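Local structure of sorbitol dehydrogenase (Gluconobacter oxydans, 5ITG) at residues E41-E46 and D259-V264. The protein probably oxidises D-sorbitol to L-sorbose with a nicotinamide cofactor, as a dehydrogenase of the mannitol dehydrogenase family. Numbering follows the deposited sequence.
Sequences EAFYVE and DFHQWV
Y44 reaches from helix 41-46 to the extended chain of 259-264 and lies between H261 and W263. Its CG sits beside the backbone N and anti to the carbonyl carbon (chi1 -75°), which sends the ring toward the other chain segment. The W263 side is tightly packed. Y44 CD2 comes within 3.4 Å of W263 CE3, and Y44 CE2 lies 3.7 Å from W263 CB. The two rings are oblique, and the side chains run past each other in opposite directions. The extended E41 side chain crosses W263 at a slant, with its CG 4.0 Å from W263 CH2; its carboxylate oxygen OE2 is hydrogen-bonded to S127 OG.

The H261 side is looser and partly exposed, and it carries the polar contact. H261 ND1 donates a hydrogen bond to Y44 OH at 2.8 Å. The bond is nearly straight (167°), and the hydroxyl oxygen lies in the imidazole plane. F43 turns its edge to one face of the same imidazole, with the planes 68° apart. Its CE2 stands over the ring centre, 3.7 Å from H261 NE2. Together the bond and the ring contact probably limit how H261 can turn. A leucine in place of Y44 would probably leave H261 ND1 without this acceptor and open a gap beside W263.

The four rings form an aromatic cluster within the Rossmann domain region. H40 extends it, meeting Y44 edge-to-face, with its NE2 hydrogen-bonded to the backbone O of Q262. E41 and V45 also rest on strand 26-31, and F43 touches strands 82-87 and 93-106. W263 begins strand 263-266, the middle strand of a small sheet between strands 226-228 and 282-284.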
ATOM      1  N   GLU A  41      -0.197  -1.647 -10.721  1.00 17.23           N
ATOM      2  CA  GLU A  41       0.029  -0.734 -11.842  1.00 18.48           C
ATOM      3  C   GLU A  41       0.088  -1.465 -13.191  1.00 16.72           C
ATOM      4  O   GLU A  41      -0.599  -1.092 -14.144  1.00 18.97           O
ATOM      5  CB  GLU A  41       1.325   0.056 -11.647  1.00 17.94           C
ATOM      6  CG  GLU A  41       1.493   1.176 -12.678  1.00 20.96           C
ATOM      7  CD  GLU A  41       2.843   1.857 -12.608  1.00 21.29           C
ATOM      8  OE1 GLU A  41       3.369   2.014 -11.486  1.00 23.42           O
ATOM      9  OE2 GLU A  41       3.374   2.254 -13.672  1.00 21.38           O
ATOM     10  N   ALA A  42       0.909  -2.503 -13.274  1.00 17.64           N
ATOM     11  CA  ALA A  42       1.036  -3.259 -14.517  1.00 19.25           C
ATOM     12  C   ALA A  42      -0.300  -3.886 -14.894  1.00 19.81           C
ATOM     13  O   ALA A  42      -0.629  -4.029 -16.076  1.00 22.22           O
ATOM     14  CB  ALA A  42       2.107  -4.344 -14.364  1.00 18.64           C
ATOM     15  N   PHE A  43      -1.068  -4.253 -13.872  1.00 21.28           N
ATOM     16  CA  PHE A  43      -2.384  -4.878 -14.037  1.00 19.72           C
ATOM     17  C   PHE A  43      -3.376  -3.949 -14.725  1.00 20.30           C
ATOM     18  O   PHE A  43      -4.079  -4.359 -15.656  1.00 22.39           O
ATOM     19  CB  PHE A  43      -2.928  -5.287 -12.661  1.00 20.97           C
ATOM     20  CG  PHE A  43      -4.279  -5.935 -12.699  1.00 21.38           C
ATOM     21  CD1 PHE A  43      -4.422  -7.256 -13.116  1.00 24.02           C
ATOM     22  CD2 PHE A  43      -5.409  -5.233 -12.293  1.00 23.48           C
ATOM     23  CE1 PHE A  43      -5.674  -7.875 -13.126  1.00 25.38           C
ATOM     24  CE2 PHE A  43      -6.667  -5.839 -12.298  1.00 25.98           C
ATOM     25  CZ  PHE A  43      -6.800  -7.166 -12.715  1.00 25.87           C
ATOM     26  N   TYR A  44      -3.446  -2.700 -14.269  1.00 18.69           N
ATOM     27  CA  TYR A  44      -4.368  -1.735 -14.873  1.00 20.45           C
ATOM     28  C   TYR A  44      -3.949  -1.365 -16.295  1.00 20.55           C
ATOM     29  O   TYR A  44      -4.792  -1.259 -17.192  1.00 21.10           O
ATOM     30  CB  TYR A  44      -4.465  -0.470 -14.010  1.00 19.03           C
ATOM     31  CG  TYR A  44      -5.287  -0.656 -12.752  1.00 21.15           C
ATOM     32  CD1 TYR A  44      -6.684  -0.656 -12.799  1.00 20.61           C
ATOM     33  CD2 TYR A  44      -4.669  -0.845 -11.513  1.00 20.99           C
ATOM     34  CE1 TYR A  44      -7.450  -0.838 -11.642  1.00 20.17           C
ATOM     35  CE2 TYR A  44      -5.421  -1.030 -10.349  1.00 20.93           C
ATOM     36  CZ  TYR A  44      -6.807  -1.026 -10.419  1.00 21.10           C
ATOM     37  OH  TYR A  44      -7.543  -1.218  -9.270  1.00 18.90           O
ATOM     38  N   VAL A  45      -2.649  -1.176 -16.505  1.00 20.31           N
ATOM     39  CA  VAL A  45      -2.158  -0.828 -17.828  1.00 22.00           C
ATOM     40  C   VAL A  45      -2.472  -1.948 -18.819  1.00 23.29           C
ATOM     41  O   VAL A  45      -2.850  -1.692 -19.969  1.00 24.98           O
ATOM     42  CB  VAL A  45      -0.636  -0.556 -17.794  1.00 23.74           C
ATOM     43  CG1 VAL A  45      -0.085  -0.447 -19.212  1.00 24.52           C
ATOM     44  CG2 VAL A  45      -0.371   0.740 -17.031  1.00 21.63           C
ATOM     45  N   GLU A  46      -2.330  -3.187 -18.362  1.00 23.01           N
ATOM     46  CA  GLU A  46      -2.595  -4.359 -19.188  1.00 24.19           C
ATOM     47  C   GLU A  46      -4.001  -4.309 -19.789  1.00 25.87           C
ATOM     48  O   GLU A  46      -4.231  -4.809 -20.893  1.00 25.64           O
ATOM     49  CB  GLU A  46      -2.455  -5.630 -18.343  1.00 27.23           C
ATOM     50  CG  GLU A  46      -2.673  -6.929 -19.104  1.00 28.11           C
ATOM     51  CD  GLU A  46      -1.422  -7.397 -19.819  1.00 30.19           C
ATOM     52  OE1 GLU A  46      -0.567  -6.545 -20.137  1.00 30.33           O
ATOM     53  OE2 GLU A  46      -1.297  -8.613 -20.069  1.00 31.43           O
ATOM     54  N   ASP A 259      -8.348 -10.890  -5.510  1.00 18.53           N
ATOM     55  CA  ASP A 259      -9.106 -10.424  -6.658  1.00 21.56           C
ATOM     56  C   ASP A 259      -9.426  -8.936  -6.519  1.00 20.66           C
ATOM     57  O   ASP A 259      -9.484  -8.218  -7.517  1.00 21.01           O
ATOM     58  CB  ASP A 259     -10.396 -11.245  -6.821  1.00 23.56           C
ATOM     59  CG  ASP A 259     -11.344 -11.085  -5.658  1.00 24.02           C
ATOM     60  OD1 ASP A 259     -10.881 -11.111  -4.500  1.00 25.71           O
ATOM     61  OD2 ASP A 259     -12.565 -10.951  -5.903  1.00 26.89           O
ATOM     62  N   PHE A 260      -9.617  -8.472  -5.284  1.00 21.15           N
ATOM     63  CA  PHE A 260      -9.915  -7.057  -5.038  1.00 19.13           C
ATOM     64  C   PHE A 260      -8.745  -6.177  -5.448  1.00 18.98           C
ATOM     65  O   PHE A 260      -7.588  -6.539  -5.257  1.00 16.86           O
ATOM     66  CB  PHE A 260     -10.196  -6.791  -3.558  1.00 17.56           C
ATOM     67  CG  PHE A 260     -10.381  -5.327  -3.236  1.00 17.58           C
ATOM     68  CD1 PHE A 260     -11.642  -4.734  -3.316  1.00 18.82           C
ATOM     69  CD2 PHE A 260      -9.285  -4.528  -2.904  1.00 17.09           C
ATOM     70  CE1 PHE A 260     -11.811  -3.366  -3.069  1.00 17.13           C
ATOM     71  CE2 PHE A 260      -9.445  -3.153  -2.655  1.00 15.39           C
ATOM     72  CZ  PHE A 260     -10.710  -2.576  -2.740  1.00 16.83           C
ATOM     73  N   HIS A 261      -9.051  -5.006  -5.993  1.00 17.55           N
ATOM     74  CA  HIS A 261      -8.015  -4.071  -6.396  1.00 18.12           C
ATOM     75  C   HIS A 261      -8.630  -2.693  -6.530  1.00 18.69           C
ATOM     76  O   HIS A 261      -9.790  -2.552  -6.923  1.00 18.19           O
ATOM     77  CB  HIS A 261      -7.365  -4.520  -7.715  1.00 19.18           C
ATOM     78  CG  HIS A 261      -8.331  -4.708  -8.843  1.00 22.44           C
ATOM     79  ND1 HIS A 261      -8.691  -3.686  -9.696  1.00 25.53           N
ATOM     80  CD2 HIS A 261      -9.005  -5.804  -9.267  1.00 22.24           C
ATOM     81  CE1 HIS A 261      -9.540  -4.144 -10.599  1.00 22.39           C
ATOM     82  NE2 HIS A 261      -9.748  -5.426 -10.361  1.00 26.31           N
ATOM     83  N   GLN A 262      -7.864  -1.672  -6.167  1.00 17.68           N
ATOM     84  CA  GLN A 262      -8.368  -0.316  -6.257  1.00 17.53           C
ATOM     85  C   GLN A 262      -7.251   0.669  -6.515  1.00 16.46           C
ATOM     86  O   GLN A 262      -6.139   0.518  -6.000  1.00 16.08           O
ATOM     87  CB  GLN A 262      -9.100   0.070  -4.965  1.00 19.59           C
ATOM     88  CG  GLN A 262      -9.580   1.516  -4.934  1.00 20.02           C
ATOM     89  CD  GLN A 262     -10.639   1.757  -3.868  1.00 22.57           C
ATOM     90  OE1 GLN A 262     -10.583   1.183  -2.775  1.00 21.60           O
ATOM     91  NE2 GLN A 262     -11.602   2.620  -4.176  1.00 21.91           N
ATOM     92  N   TRP A 263      -7.555   1.677  -7.321  1.00 14.20           N
ATOM     93  CA  TRP A 263      -6.582   2.707  -7.624  1.00 15.51           C
ATOM     94  C   TRP A 263      -7.304   4.027  -7.822  1.00 15.15           C
ATOM     95  O   TRP A 263      -8.050   4.197  -8.782  1.00 17.08           O
ATOM     96  CB  TRP A 263      -5.792   2.355  -8.882  1.00 14.55           C
ATOM     97  CG  TRP A 263      -4.584   3.227  -9.101  1.00 13.89           C
ATOM     98  CD1 TRP A 263      -4.121   4.213  -8.280  1.00 14.59           C
ATOM     99  CD2 TRP A 263      -3.683   3.176 -10.214  1.00 14.40           C
ATOM    100  NE1 TRP A 263      -2.985   4.785  -8.814  1.00 15.72           N
ATOM    101  CE2 TRP A 263      -2.696   4.165 -10.001  1.00 16.08           C
ATOM    102  CE3 TRP A 263      -3.614   2.391 -11.373  1.00 16.62           C
ATOM    103  CZ2 TRP A 263      -1.653   4.387 -10.903  1.00 17.69           C
ATOM    104  CZ3 TRP A 263      -2.576   2.613 -12.272  1.00 17.32           C
ATOM    105  CH2 TRP A 263      -1.610   3.603 -12.029  1.00 18.56           C
ATOM    106  N   VAL A 264      -7.091   4.944  -6.885  1.00 15.57           N
ATOM    107  CA  VAL A 264      -7.682   6.267  -6.951  1.00 15.19           C
ATOM    108  C   VAL A 264      -6.516   7.165  -7.326  1.00 13.27           C
ATOM    109  O   VAL A 264      -5.484   7.163  -6.663  1.00 11.67           O
ATOM    110  CB  VAL A 264      -8.279   6.666  -5.595  1.00 14.73           C
ATOM    111  CG1 VAL A 264      -8.813   8.086  -5.657  1.00 14.20           C
ATOM    112  CG2 VAL A 264      -9.409   5.691  -5.234  1.00 13.42           C
TER